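Local atomic coordinates of lipoate-protein ligase 1 (Plasmodium falciparum, PDB entry 5T8U), a protein that belongs to the lipoate-protein ligase family, joining a catalytic domain of the LplA/LipB type to a smaller C-terminal domain, and holds lipoic acid in this model. Residues R92-G97 with L164-I169; Q139-I144 with S154-I159; S27-L32 with C107-N112; G68-I73 with N315-L320. All blocks are in the same frame, centred on the assembly; numbering follows the deposited sequence.

Interaction 1. Residues R92-G97 with L164-I169. With LPA (lipoic acid), chain C.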
loop_
_atom_site.group_PDB
_atom_site.type_symbol
_atom_site.label_atom_id
_atom_site.label_comp_id
_atom_site.label_asym_id
_atom_site.label_seq_id
_atom_site.Cartn_x
_atom_site.Cartn_y
_atom_site.Cartn_z
ATOM N N ARG A 92 -4.043 -1.189 -6.442
ATOM C CA ARG A 92 -2.751 -0.640 -6.071
ATOM C C ARG A 92 -1.649 -1.673 -6.297
ATOM O O ARG A 92 -1.900 -2.833 -6.634
ATOM C CB ARG A 92 -2.767 -0.175 -4.615
ATOM C CG ARG A 92 -3.180 -1.247 -3.621
ATOM C CD ARG A 92 -3.154 -0.733 -2.193
ATOM N NE ARG A 92 -3.458 -1.795 -1.237
ATOM C CZ ARG A 92 -4.683 -2.129 -0.837
ATOM N NH1 ARG A 92 -4.847 -3.115 0.033
ATOM N NH2 ARG A 92 -5.745 -1.484 -1.301
ATOM N N PHE A 93 -0.406 -1.232 -6.109
ATOM C CA PHE A 93 0.759 -2.080 -6.318
ATOM C C PHE A 93 1.194 -2.821 -5.062
ATOM O O PHE A 93 2.057 -3.701 -5.150
ATOM C CB PHE A 93 1.930 -1.238 -6.840
ATOM C CG PHE A 93 1.667 -0.591 -8.171
ATOM C CD1 PHE A 93 1.180 -1.333 -9.234
ATOM C CD2 PHE A 93 1.898 0.764 -8.357
ATOM C CE1 PHE A 93 0.935 -0.740 -10.459
ATOM C CE2 PHE A 93 1.652 1.363 -9.579
ATOM C CZ PHE A 93 1.171 0.610 -10.631
ATOM N N THR A 94 0.622 -2.496 -3.907
ATOM C CA THR A 94 0.960 -3.153 -2.657
ATOM C C THR A 94 -0.061 -4.248 -2.353
ATOM O O THR A 94 -1.046 -4.437 -3.070
ATOM C CB THR A 94 1.017 -2.138 -1.512
ATOM O OG1 THR A 94 -0.273 -1.542 -1.335
ATOM C CG2 THR A 94 2.038 -1.051 -1.803
ATOM N N GLY A 95 0.184 -4.978 -1.264
ATOM C CA GLY A 95 -0.743 -5.985 -0.798
ATOM C C GLY A 95 -1.793 -5.406 0.133
ATOM O O GLY A 95 -1.874 -4.200 0.363
ATOM N N GLY A 96 -2.613 -6.297 0.671
ATOM C CA GLY A 96 -3.651 -5.937 1.614
ATOM C C GLY A 96 -5.030 -6.232 1.062
ATOM O O GLY A 96 -5.194 -6.833 -0.004
ATOM N N GLY A 97 -6.042 -5.791 1.813
ATOM C CA GLY A 97 -7.422 -6.016 1.452
ATOM C C GLY A 97 -8.053 -4.809 0.774
ATOM O O GLY A 97 -7.468 -3.734 0.673
ATOM N N LEU A 164 8.582 1.735 0.563
ATOM C CA LEU A 164 7.351 2.514 0.513
ATOM C C LEU A 164 6.356 1.937 1.508
ATOM O O LEU A 164 5.925 0.788 1.366
ATOM C CB LEU A 164 6.764 2.515 -0.901
ATOM C CG LEU A 164 5.489 3.335 -1.129
ATOM C CD1 LEU A 164 5.446 3.868 -2.550
ATOM C CD2 LEU A 164 4.241 2.513 -0.862
ATOM N N HIS A 165 5.993 2.738 2.507
ATOM C CA HIS A 165 4.980 2.390 3.503
ATOM C C HIS A 165 3.859 3.417 3.370
ATOM O O HIS A 165 3.974 4.534 3.884
ATOM C CB HIS A 165 5.582 2.383 4.910
ATOM C CG HIS A 165 4.570 2.352 6.016
ATOM N ND1 HIS A 165 4.914 2.536 7.338
ATOM C CD2 HIS A 165 3.231 2.153 6.002
ATOM C CE1 HIS A 165 3.829 2.457 8.088
ATOM N NE2 HIS A 165 2.795 2.226 7.302
ATOM N N HIS A 166 2.773 3.045 2.694
ATOM C CA HIS A 166 1.656 3.954 2.477
ATOM C C HIS A 166 0.402 3.380 3.121
ATOM O O HIS A 166 0.081 2.201 2.933
ATOM C CB HIS A 166 1.433 4.224 0.982
ATOM C CG HIS A 166 0.663 3.158 0.268
ATOM N ND1 HIS A 166 -0.693 3.248 0.038
ATOM C CD2 HIS A 166 1.061 1.989 -0.288
ATOM C CE1 HIS A 166 -1.099 2.176 -0.619
ATOM N NE2 HIS A 166 -0.054 1.397 -0.830
ATOM N N GLY A 167 -0.292 4.220 3.891
ATOM C CA GLY A 167 -1.461 3.800 4.634
ATOM C C GLY A 167 -2.509 4.895 4.673
ATOM O O GLY A 167 -2.302 6.001 4.166
ATOM N N THR A 168 -3.636 4.565 5.297
ATOM C CA THR A 168 -4.782 5.455 5.391
ATOM C C THR A 168 -5.049 5.801 6.847
ATOM O O THR A 168 -4.923 4.947 7.733
ATOM C CB THR A 168 -6.034 4.814 4.777
ATOM O OG1 THR A 168 -7.136 5.726 4.863
ATOM C CG2 THR A 168 -6.394 3.523 5.501
ATOM N N ILE A 169 -5.412 7.062 7.079
ATOM C CA ILE A 169 -5.860 7.557 8.375
ATOM C C ILE A 169 -7.319 7.966 8.232
ATOM O O ILE A 169 -7.708 8.559 7.218
ATOM C CB ILE A 169 -5.000 8.744 8.857
ATOM C CG1 ILE A 169 -3.546 8.305 9.053
ATOM C CG2 ILE A 169 -5.566 9.332 10.151
ATOM C CD1 ILE A 169 -2.586 9.449 9.328
HETATM C C1 LPA C . -5.209 -3.043 5.010
HETATM O O1 LPA C . -6.017 -2.764 5.934
HETATM C C2 LPA C . -4.255 -1.974 4.484
HETATM O O2 LPA C . -5.187 -4.204 4.521
HETATM C C3 LPA C . -5.057 -0.910 3.741
HETATM C C4 LPA C . -4.122 -0.037 2.906
HETATM C C5 LPA C . -4.962 0.807 1.949
HETATM C C6 LPA C . -4.141 1.537 1.075
HETATM S S6 LPA C . -4.944 1.928 -0.180
HETATM C C7 LPA C . -3.566 3.229 1.921
HETATM C C8 LPA C . -3.569 4.376 0.812
HETATM S S8 LPA C . -4.212 3.621 -0.729
#
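Thr94 and His166 make the direct polar link between the loop 92-97 and the strand 164-169: OG1 of Thr94 lies 3.0 Å from NE2 of His166 in a hydrogen bond whose donor may be either atom. Thr94 arrives at the imidazole edge, its methyl CG2 3.5 Å from CD2 of His166. Farther round that edge, CD of Arg92 packs 3.9 Å from CE1 of His166. The guanidinium of Arg92 is turned 70° from the ring and bonds back to its own loop. NE and NH1 both grip the carbonyl O of Gly95 from one face of its plane, and NH1 of Arg92 also reaches O of Gly97 at 2.8 Å, nearly straight at 173°. C5 of lipoic acid is centred over one guanidinium face, its C8 comes 3.2 Å from ND1 of His166 at the ring edge, and its carboxylate O2 accepts a straight bond from the backbone N of Gly97 at 3.3 Å. Lys150 also hydrogen-bonds the ligand. Three in-plane bonds to Gly95 and Gly97 hold the guanidinium by its edge and would steady the face turned to the ligand chain, while the Thr94 bond would restrain rotation of the imidazole beside the dithiolane ring.

Interaction 2. Residues Q139-I144 with S154-I159. With LPA (lipoic acid), chain C.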
loop_
_atom_site.group_PDB
_atom_site.type_symbol
_atom_site.label_atom_id
_atom_site.label_comp_id
_atom_site.label_asym_id
_atom_site.label_seq_id
_atom_site.Cartn_x
_atom_site.Cartn_y
_atom_site.Cartn_z
ATOM N N GLN A 139 -1.697 -2.312 16.301
ATOM C CA GLN A 139 -2.187 -3.659 16.575
ATOM C C GLN A 139 -1.291 -4.711 15.932
ATOM O O GLN A 139 -0.768 -5.600 16.614
ATOM C CB GLN A 139 -3.628 -3.800 16.079
ATOM C CG GLN A 139 -4.432 -4.871 16.800
ATOM C CD GLN A 139 -5.900 -4.866 16.411
ATOM O OE1 GLN A 139 -6.777 -5.041 17.257
ATOM N NE2 GLN A 139 -6.175 -4.670 15.125
ATOM N N GLY A 140 -1.107 -4.625 14.617
ATOM C CA GLY A 140 -0.238 -5.540 13.906
ATOM C C GLY A 140 0.835 -4.808 13.131
ATOM O O GLY A 140 1.205 -3.685 13.482
ATOM N N ARG A 141 1.343 -5.435 12.069
ATOM C CA ARG A 141 2.361 -4.802 11.239
ATOM C C ARG A 141 1.816 -3.614 10.456
ATOM O O ARG A 141 2.607 -2.810 9.951
ATOM C CB ARG A 141 2.954 -5.836 10.275
ATOM C CG ARG A 141 4.102 -5.336 9.399
ATOM C CD ARG A 141 5.345 -5.006 10.211
ATOM N NE ARG A 141 6.525 -4.875 9.360
ATOM C CZ ARG A 141 7.696 -4.389 9.763
ATOM N NH1 ARG A 141 7.854 -3.968 11.011
ATOM N NH2 ARG A 141 8.709 -4.316 8.910
ATOM N N ASN A 142 0.487 -3.470 10.357
ATOM C CA ASN A 142 -0.093 -2.539 9.396
ATOM C C ASN A 142 -1.308 -1.771 9.908
ATOM O O ASN A 142 -1.957 -1.084 9.108
ATOM C CB ASN A 142 -0.497 -3.293 8.126
ATOM C CG ASN A 142 -1.699 -4.191 8.345
ATOM O OD1 ASN A 142 -1.748 -4.959 9.306
ATOM N ND2 ASN A 142 -2.686 -4.086 7.460
ATOM N N ASP A 143 -1.649 -1.855 11.192
ATOM C CA ASP A 143 -2.874 -1.248 11.696
ATOM C C ASP A 143 -2.597 -0.395 12.925
ATOM O O ASP A 143 -1.672 -0.663 13.697
ATOM C CB ASP A 143 -3.919 -2.312 12.043
ATOM C CG ASP A 143 -4.581 -2.894 10.814
ATOM O OD1 ASP A 143 -4.121 -2.586 9.694
ATOM O OD2 ASP A 143 -5.563 -3.650 10.965
ATOM N N ILE A 144 -3.422 0.636 13.094
ATOM C CA ILE A 144 -3.403 1.493 14.272
ATOM C C ILE A 144 -4.798 1.478 14.878
ATOM O O ILE A 144 -5.785 1.746 14.182
ATOM C CB ILE A 144 -2.977 2.935 13.938
ATOM C CG1 ILE A 144 -1.642 2.950 13.188
ATOM C CG2 ILE A 144 -2.881 3.769 15.216
ATOM C CD1 ILE A 144 -1.254 4.320 12.655
ATOM N N SER A 154 -2.304 0.193 6.775
ATOM C CA SER A 154 -1.103 0.420 5.986
ATOM C C SER A 154 -0.802 -0.751 5.059
ATOM O O SER A 154 -1.323 -1.859 5.215
ATOM C CB SER A 154 0.098 0.669 6.904
ATOM O OG SER A 154 -0.126 1.791 7.739
ATOM N N ALA A 155 0.056 -0.474 4.078
ATOM C CA ALA A 155 0.563 -1.483 3.160
ATOM C C ALA A 155 1.940 -1.039 2.687
ATOM O O ALA A 155 2.290 0.144 2.759
ATOM C CB ALA A 155 -0.381 -1.705 1.972
ATOM N N PHE A 156 2.721 -2.002 2.195
ATOM C CA PHE A 156 4.140 -1.781 1.957
ATOM C C PHE A 156 4.549 -2.344 0.603
ATOM O O PHE A 156 3.898 -3.233 0.047
ATOM C CB PHE A 156 4.991 -2.424 3.059
ATOM C CG PHE A 156 4.457 -2.197 4.443
ATOM C CD1 PHE A 156 4.882 -1.116 5.195
ATOM C CD2 PHE A 156 3.525 -3.063 4.989
ATOM C CE1 PHE A 156 4.390 -0.906 6.468
ATOM C CE2 PHE A 156 3.029 -2.856 6.261
ATOM C CZ PHE A 156 3.462 -1.775 7.001
ATOM N N LYS A 157 5.650 -1.806 0.082
ATOM C CA LYS A 157 6.302 -2.330 -1.109
ATOM C C LYS A 157 7.785 -2.003 -1.019
ATOM O O LYS A 157 8.161 -0.903 -0.603
ATOM C CB LYS A 157 5.702 -1.752 -2.396
ATOM C CG LYS A 157 6.501 -2.070 -3.652
ATOM C CD LYS A 157 5.672 -1.844 -4.906
ATOM C CE LYS A 157 6.443 -2.219 -6.164
ATOM N NZ LYS A 157 6.810 -3.663 -6.202
ATOM N N LYS A 158 8.619 -2.966 -1.403
ATOM C CA LYS A 158 10.065 -2.832 -1.319
ATOM C C LYS A 158 10.669 -2.847 -2.715
ATOM O O LYS A 158 10.181 -3.535 -3.617
ATOM C CB LYS A 158 10.677 -3.960 -0.473
ATOM C CG LYS A 158 12.188 -3.872 -0.295
ATOM C CD LYS A 158 12.595 -2.701 0.586
ATOM C CE LYS A 158 14.102 -2.500 0.579
ATOM N NZ LYS A 158 14.553 -1.585 1.661
ATOM N N ILE A 159 11.745 -2.076 -2.882
ATOM C CA ILE A 159 12.455 -1.974 -4.150
ATOM C C ILE A 159 13.921 -1.695 -3.848
ATOM O O ILE A 159 14.267 -1.166 -2.789
ATOM C CB ILE A 159 11.829 -0.888 -5.064
ATOM C CG1 ILE A 159 10.668 -1.501 -5.860
ATOM C CG2 ILE A 159 12.874 -0.244 -5.988
ATOM C CD1 ILE A 159 10.044 -0.589 -6.899
HETATM C C1 LPA C . -5.209 -3.043 5.010
HETATM O O1 LPA C . -6.017 -2.764 5.934
HETATM C C2 LPA C . -4.255 -1.974 4.484
HETATM O O2 LPA C . -5.187 -4.204 4.521
HETATM C C3 LPA C . -5.057 -0.910 3.741
HETATM C C4 LPA C . -4.122 -0.037 2.906
HETATM C C5 LPA C . -4.962 0.807 1.949
HETATM C C6 LPA C . -4.141 1.537 1.075
HETATM S S6 LPA C . -4.944 1.928 -0.180
HETATM C C7 LPA C . -3.566 3.229 1.921
HETATM C C8 LPA C . -3.569 4.376 0.812
HETATM S S8 LPA C . -4.212 3.621 -0.729
#
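Arg141 meets Phe156 in two ways at the mouth of this hairpin. Its carbonyl O points at the ring edge, near the ring plane and 3.2 Å from CZ of Phe156, where the positive rim of an aromatic ring suits an oxygen. CG of Arg141, opposite its backbone N (chi1 -176°), comes to 4.1 Å from CE2 of Phe156. Next in sequence, Asn142 carries most of the contact. Its carbonyl O accepts the backbone N-H of Ser154 at 2.7 Å, with the donor in the carbonyl plane, and its CB touches the Phe156 ring obliquely. A chi1 of 71° sets CG of Asn142 between its own backbone N and carbonyl carbon, turning ND2 back for a weak bond to O of Ser154 at 3.4 Å. The same ND2 lies 3.7 Å from the carboxylate carbon C1 of lipoic acid, and O of Ser154 is 3.0 Å from C2 of the ligand. The hydroxyl of Ser154 serves the neighbouring strand instead, through a hydrogen bond to His165. The arrangement is a beta hairpin of strands 143-145 and 150-159 at one side of the mixed catalytic-domain sheet, its Asn142 and Ser154 forming part of the lipoic acid pocket.

Interaction 3. Residues S27-L32 with C107-N112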
loop_
_atom_site.group_PDB
_atom_site.type_symbol
_atom_site.label_atom_id
_atom_site.label_comp_id
_atom_site.label_asym_id
_atom_site.label_seq_id
_atom_site.Cartn_x
_atom_site.Cartn_y
_atom_site.Cartn_z
ATOM N N SER A 27 -0.718 7.285 -9.379
ATOM C CA SER A 27 0.329 7.503 -10.371
ATOM C C SER A 27 1.436 8.389 -9.812
ATOM O O SER A 27 2.622 8.142 -10.060
ATOM C CB SER A 27 -0.267 8.118 -11.637
ATOM O OG SER A 27 -1.312 7.308 -12.146
ATOM N N LEU A 28 1.069 9.429 -9.058
ATOM C CA LEU A 28 2.073 10.238 -8.373
ATOM C C LEU A 28 2.920 9.378 -7.444
ATOM O O LEU A 28 4.154 9.424 -7.485
ATOM C CB LEU A 28 1.396 11.361 -7.586
ATOM C CG LEU A 28 0.812 12.526 -8.386
ATOM C CD1 LEU A 28 -0.045 13.403 -7.486
ATOM C CD2 LEU A 28 1.915 13.351 -9.037
ATOM N N GLU A 29 2.265 8.587 -6.593
ATOM C CA GLU A 29 2.974 7.719 -5.659
ATOM C C GLU A 29 3.952 6.806 -6.388
ATOM O O GLU A 29 5.128 6.704 -6.016
ATOM C CB GLU A 29 1.956 6.899 -4.866
ATOM C CG GLU A 29 2.547 6.029 -3.779
ATOM C CD GLU A 29 1.500 5.165 -3.110
ATOM O OE1 GLU A 29 0.662 4.581 -3.831
ATOM O OE2 GLU A 29 1.504 5.078 -1.865
ATOM N N ASN A 30 3.478 6.128 -7.437
ATOM C CA ASN A 30 4.348 5.226 -8.183
ATOM C C ASN A 30 5.496 5.977 -8.842
ATOM O O ASN A 30 6.601 5.437 -8.964
ATOM C CB ASN A 30 3.539 4.466 -9.234
ATOM C CG ASN A 30 4.290 3.274 -9.793
ATOM O OD1 ASN A 30 5.143 2.695 -9.122
ATOM N ND2 ASN A 30 3.977 2.902 -11.029
ATOM N N PHE A 31 5.259 7.218 -9.272
ATOM C CA PHE A 31 6.332 7.997 -9.882
ATOM C C PHE A 31 7.378 8.387 -8.847
ATOM O O PHE A 31 8.576 8.427 -9.150
ATOM C CB PHE A 31 5.760 9.240 -10.562
ATOM C CG PHE A 31 6.758 9.975 -11.410
ATOM C CD1 PHE A 31 6.816 9.763 -12.776
ATOM C CD2 PHE A 31 7.646 10.870 -10.837
ATOM C CE1 PHE A 31 7.736 10.433 -13.557
ATOM C CE2 PHE A 31 8.567 11.543 -11.613
ATOM C CZ PHE A 31 8.612 11.324 -12.974
ATOM N N LEU A 32 6.946 8.680 -7.620
ATOM C CA LEU A 32 7.895 8.995 -6.559
ATOM C C LEU A 32 8.713 7.768 -6.181
ATOM O O LEU A 32 9.931 7.862 -5.987
ATOM C CB LEU A 32 7.154 9.546 -5.341
ATOM C CG LEU A 32 6.312 10.800 -5.588
ATOM C CD1 LEU A 32 5.360 11.040 -4.430
ATOM C CD2 LEU A 32 7.201 12.008 -5.810
ATOM N N CYS A 107 -4.517 10.028 3.318
ATOM C CA CYS A 107 -3.605 8.985 2.867
ATOM C C CYS A 107 -2.177 9.494 2.995
ATOM O O CYS A 107 -1.848 10.570 2.481
ATOM C CB CYS A 107 -3.885 8.573 1.415
ATOM S SG CYS A 107 -5.503 7.816 1.136
ATOM N N PHE A 108 -1.337 8.713 3.671
ATOM C CA PHE A 108 0.059 9.052 3.890
ATOM C C PHE A 108 0.950 8.040 3.183
ATOM O O PHE A 108 0.607 6.859 3.067
ATOM C CB PHE A 108 0.397 9.082 5.389
ATOM C CG PHE A 108 0.261 7.748 6.070
ATOM C CD1 PHE A 108 1.338 6.880 6.142
ATOM C CD2 PHE A 108 -0.939 7.365 6.645
ATOM C CE1 PHE A 108 1.220 5.651 6.771
ATOM C CE2 PHE A 108 -1.063 6.139 7.276
ATOM C CZ PHE A 108 0.018 5.282 7.338
ATOM N N THR A 109 2.102 8.514 2.712
ATOM C CA THR A 109 3.067 7.672 2.010
ATOM C C THR A 109 4.462 8.039 2.499
ATOM O O THR A 109 4.963 9.126 2.195
ATOM C CB THR A 109 2.960 7.847 0.495
ATOM O OG1 THR A 109 1.633 7.519 0.065
ATOM C CG2 THR A 109 3.965 6.953 -0.230
ATOM N N PHE A 110 5.079 7.137 3.257
ATOM C CA PHE A 110 6.462 7.296 3.683
ATOM C C PHE A 110 7.378 6.573 2.704
ATOM O O PHE A 110 7.158 5.396 2.395
ATOM C CB PHE A 110 6.667 6.739 5.092
ATOM C CG PHE A 110 5.948 7.502 6.164
ATOM C CD1 PHE A 110 6.508 8.645 6.713
ATOM C CD2 PHE A 110 4.721 7.070 6.636
ATOM C CE1 PHE A 110 5.852 9.346 7.705
ATOM C CE2 PHE A 110 4.061 7.769 7.630
ATOM C CZ PHE A 110 4.628 8.909 8.164
ATOM N N LEU A 111 8.397 7.276 2.215
ATOM C CA LEU A 111 9.440 6.670 1.398
ATOM C C LEU A 111 10.765 6.810 2.130
ATOM O O LEU A 111 11.078 7.886 2.651
ATOM C CB LEU A 111 9.530 7.317 0.013
ATOM C CG LEU A 111 8.227 7.438 -0.774
ATOM C CD1 LEU A 111 8.493 8.064 -2.129
ATOM C CD2 LEU A 111 7.562 6.081 -0.936
ATOM N N ASN A 112 11.538 5.725 2.174
ATOM C CA ASN A 112 12.799 5.731 2.901
ATOM C C ASN A 112 13.844 4.928 2.141
ATOM O O ASN A 112 13.530 4.154 1.235
ATOM C CB ASN A 112 12.632 5.164 4.316
ATOM C CG ASN A 112 11.730 6.019 5.183
ATOM O OD1 ASN A 112 10.506 5.904 5.125
ATOM N ND2 ASN A 112 12.332 6.880 5.995
#
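Thr109, facing the helix 27-32 from the strand 107-112, receives the carboxylate of Glu29 with both its branches. The hydroxyl OG1 of Thr109 donates to OE2 of Glu29 at 3.1 Å, and the oxygen is met from above the carboxylate plane, 39° out of it. Beside this bond the methyl CG2 of Thr109 lies 3.5 Å from the same OE2, so that the acid is touched by a polar and an apolar branch at once. Glu29 gets there as an extended chain: CG stands opposite the backbone N (chi1 -175°) and the next torsion is also straight, carrying the carboxylate from the helix to the sheet. The stronger polar partner of OG1 is the indole NE1 of Trp59, by a hydrogen bond, and Trp59 belongs to the lipoic acid pocket. Two residues further on, Leu111 turns to the same side. Its CD1 rests 3.8 Å from CB of Leu32, a purely apolar contact. Residues 109 and 111, on one face of the strand, thus meet helix positions 29 and 32, one turn apart. This is helix-on-sheet packing: the helix 22-34 covers one face of the catalytic-domain sheet, with Glu29 and the ligand about 6 Å apart between nearest atoms.

Interaction 4. Residues G68-I73 with N315-L320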
loop_
_atom_site.group_PDB
_atom_site.type_symbol
_atom_site.label_atom_id
_atom_site.label_comp_id
_atom_site.label_asym_id
_atom_site.label_seq_id
_atom_site.Cartn_x
_atom_site.Cartn_y
_atom_site.Cartn_z
ATOM N N GLY A 68 -6.084 -4.157 -4.291
ATOM C CA GLY A 68 -4.854 -4.795 -3.865
ATOM C C GLY A 68 -4.236 -5.590 -4.995
ATOM O O GLY A 68 -4.954 -6.205 -5.789
ATOM N N LYS A 69 -2.903 -5.592 -5.075
ATOM C CA LYS A 69 -2.229 -6.144 -6.246
ATOM C C LYS A 69 -2.648 -7.578 -6.539
ATOM O O LYS A 69 -2.677 -7.988 -7.706
ATOM C CB LYS A 69 -0.712 -6.075 -6.056
ATOM C CG LYS A 69 0.068 -6.844 -7.109
ATOM C CD LYS A 69 1.545 -6.500 -7.089
ATOM C CE LYS A 69 2.395 -7.727 -7.375
ATOM N NZ LYS A 69 3.800 -7.376 -7.721
ATOM N N ASN A 70 -2.984 -8.354 -5.506
ATOM C CA ASN A 70 -3.206 -9.789 -5.655
ATOM C C ASN A 70 -4.608 -10.220 -5.237
ATOM O O ASN A 70 -4.841 -11.412 -5.020
ATOM C CB ASN A 70 -2.158 -10.562 -4.850
ATOM C CG ASN A 70 -0.749 -10.328 -5.355
ATOM O OD1 ASN A 70 -0.499 -10.343 -6.561
ATOM N ND2 ASN A 70 0.180 -10.104 -4.435
ATOM N N GLN A 71 -5.547 -9.290 -5.128
ATOM C CA GLN A 71 -6.904 -9.631 -4.731
ATOM C C GLN A 71 -7.794 -9.848 -5.951
ATOM O O GLN A 71 -7.527 -9.348 -7.047
ATOM C CB GLN A 71 -7.493 -8.533 -3.845
ATOM C CG GLN A 71 -7.340 -8.780 -2.357
ATOM C CD GLN A 71 -8.201 -7.849 -1.527
ATOM O OE1 GLN A 71 -8.147 -6.630 -1.685
ATOM N NE2 GLN A 71 -9.006 -8.421 -0.639
ATOM N N ASN A 72 -8.863 -10.612 -5.744
ATOM C CA ASN A 72 -9.862 -10.875 -6.773
ATOM C C ASN A 72 -11.005 -9.882 -6.601
ATOM O O ASN A 72 -11.652 -9.851 -5.549
ATOM C CB ASN A 72 -10.371 -12.313 -6.681
ATOM C CG ASN A 72 -11.534 -12.583 -7.617
ATOM O OD1 ASN A 72 -12.680 -12.253 -7.311
ATOM N ND2 ASN A 72 -11.248 -13.197 -8.760
ATOM N N ILE A 73 -11.254 -9.078 -7.637
ATOM C CA ILE A 73 -12.229 -7.996 -7.521
ATOM C C ILE A 73 -13.626 -8.551 -7.272
ATOM O O ILE A 73 -14.420 -7.962 -6.529
ATOM C CB ILE A 73 -12.187 -7.107 -8.779
ATOM C CG1 ILE A 73 -13.082 -5.881 -8.586
ATOM C CG2 ILE A 73 -12.613 -7.900 -10.014
ATOM C CD1 ILE A 73 -12.954 -4.840 -9.681
ATOM N N ASN A 315 6.171 -9.848 -2.035
ATOM C CA ASN A 315 7.355 -10.576 -2.483
ATOM C C ASN A 315 7.163 -12.079 -2.324
ATOM O O ASN A 315 7.358 -12.851 -3.272
ATOM C CB ASN A 315 8.577 -10.098 -1.696
ATOM C CG ASN A 315 9.792 -10.982 -1.901
ATOM O OD1 ASN A 315 9.993 -11.959 -1.178
ATOM N ND2 ASN A 315 10.617 -10.635 -2.882
ATOM N N LEU A 316 6.777 -12.510 -1.121
ATOM C CA LEU A 316 6.485 -13.918 -0.882
ATOM C C LEU A 316 5.540 -14.467 -1.942
ATOM O O LEU A 316 5.744 -15.572 -2.458
ATOM C CB LEU A 316 5.892 -14.079 0.523
ATOM C CG LEU A 316 5.405 -15.444 1.029
ATOM C CD1 LEU A 316 3.953 -15.708 0.632
ATOM C CD2 LEU A 316 6.318 -16.580 0.582
ATOM N N ILE A 317 4.518 -13.692 -2.307
ATOM C CA ILE A 317 3.472 -14.208 -3.184
ATOM C C ILE A 317 3.965 -14.305 -4.620
ATOM O O ILE A 317 3.588 -15.226 -5.352
ATOM C CB ILE A 317 2.208 -13.340 -3.063
ATOM C CG1 ILE A 317 1.482 -13.716 -1.768
ATOM C CG2 ILE A 317 1.301 -13.499 -4.296
ATOM C CD1 ILE A 317 0.177 -13.024 -1.558
ATOM N N ASP A 318 4.797 -13.359 -5.059
ATOM C CA ASP A 318 5.398 -13.496 -6.382
ATOM C C ASP A 318 6.339 -14.695 -6.424
ATOM O O ASP A 318 6.325 -15.474 -7.389
ATOM C CB ASP A 318 6.133 -12.211 -6.764
ATOM C CG ASP A 318 5.185 -11.064 -7.056
ATOM O OD1 ASP A 318 4.082 -11.324 -7.581
ATOM O OD2 ASP A 318 5.542 -9.904 -6.763
ATOM N N HIS A 319 7.149 -14.870 -5.376
ATOM C CA HIS A 319 8.000 -16.051 -5.297
ATOM C C HIS A 319 7.179 -17.333 -5.336
ATOM O O HIS A 319 7.638 -18.344 -5.878
ATOM C CB HIS A 319 8.856 -15.994 -4.032
ATOM C CG HIS A 319 10.062 -15.116 -4.159
ATOM N ND1 HIS A 319 10.521 -14.327 -3.127
ATOM C CD2 HIS A 319 10.909 -14.909 -5.196
ATOM C CE1 HIS A 319 11.596 -13.668 -3.523
ATOM N NE2 HIS A 319 11.852 -14.003 -4.774
ATOM N N LEU A 320 5.967 -17.316 -4.773
ATOM C CA LEU A 320 5.068 -18.451 -4.957
ATOM C C LEU A 320 4.641 -18.572 -6.414
ATOM O O LEU A 320 4.641 -19.672 -6.978
ATOM C CB LEU A 320 3.841 -18.319 -4.053
ATOM C CG LEU A 320 4.049 -18.332 -2.534
ATOM C CD1 LEU A 320 2.705 -18.414 -1.823
ATOM C CD2 LEU A 320 4.957 -19.470 -2.092
#
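Asn70 lays its amide against the side chain of Ile317, the two approaching from opposite directions. CG2 of Ile317 does the touching, 3.6 Å from ND2 of Asn70. A chi1 of -63° places the Asn70 CG opposite its own carbonyl carbon and leads the amide out toward the helix 315-320. The pairing is chemically uneven: ND2 of Asn70 is buried against hydrocarbon and has no hydrogen-bonding partner anywhere in the model. Next to it, Lys69 and Asp318 meet between two partly exposed side chains. NZ of Lys69 forms a salt bridge with OD2 of Asp318 at 3.2 Å, meeting OD2 on its syn lone pair, while OD1 of Asp318 remains 4.0 Å from NZ of Lys69. Lys69 leaves its backbone with CG opposite the N atom (chi1 170°) and bends farther out, at its third torsion. Both loop residues occupy the middle of a type I beta turn from Gly68 to Gln71, closed by the bond from N of Gln71 to O of Gly68, so one turn presents two adjacent side chains to one helix. The backbone of Asn70 is also tied to Ser309, at the end of the strand 302-309. Directional attraction between the catalytic and C-terminal family regions here probably comes from the salt bridge, while the Asn70-Ile317 contact adds close packing but no bond to the buried ND2.

Three of the four contacts share the eight-stranded catalytic-domain sheet. Strands 150-159, 162-170 and 105-112 are successive neighbours there, so interactions 2, 1 and 3 lie side by side, with centres 7 Å apart between 1 and 2 and 10 Å between 1 and 3. Interaction 1 is central; lipoic acid touches interactions 1 and 2 and also Cys107 of interaction 3. Along the chain, the segments of interactions 1 and 3 alternate, whereas interaction 2 falls between the two segments of interaction 1. Interaction 4, centred 13 Å from interaction 1, reaches the C-terminal region. A probable backbone hydrogen bond between Thr94 and Lys69 connects these two, linking the ligand-binding loop to the turn that meets helix 314-321.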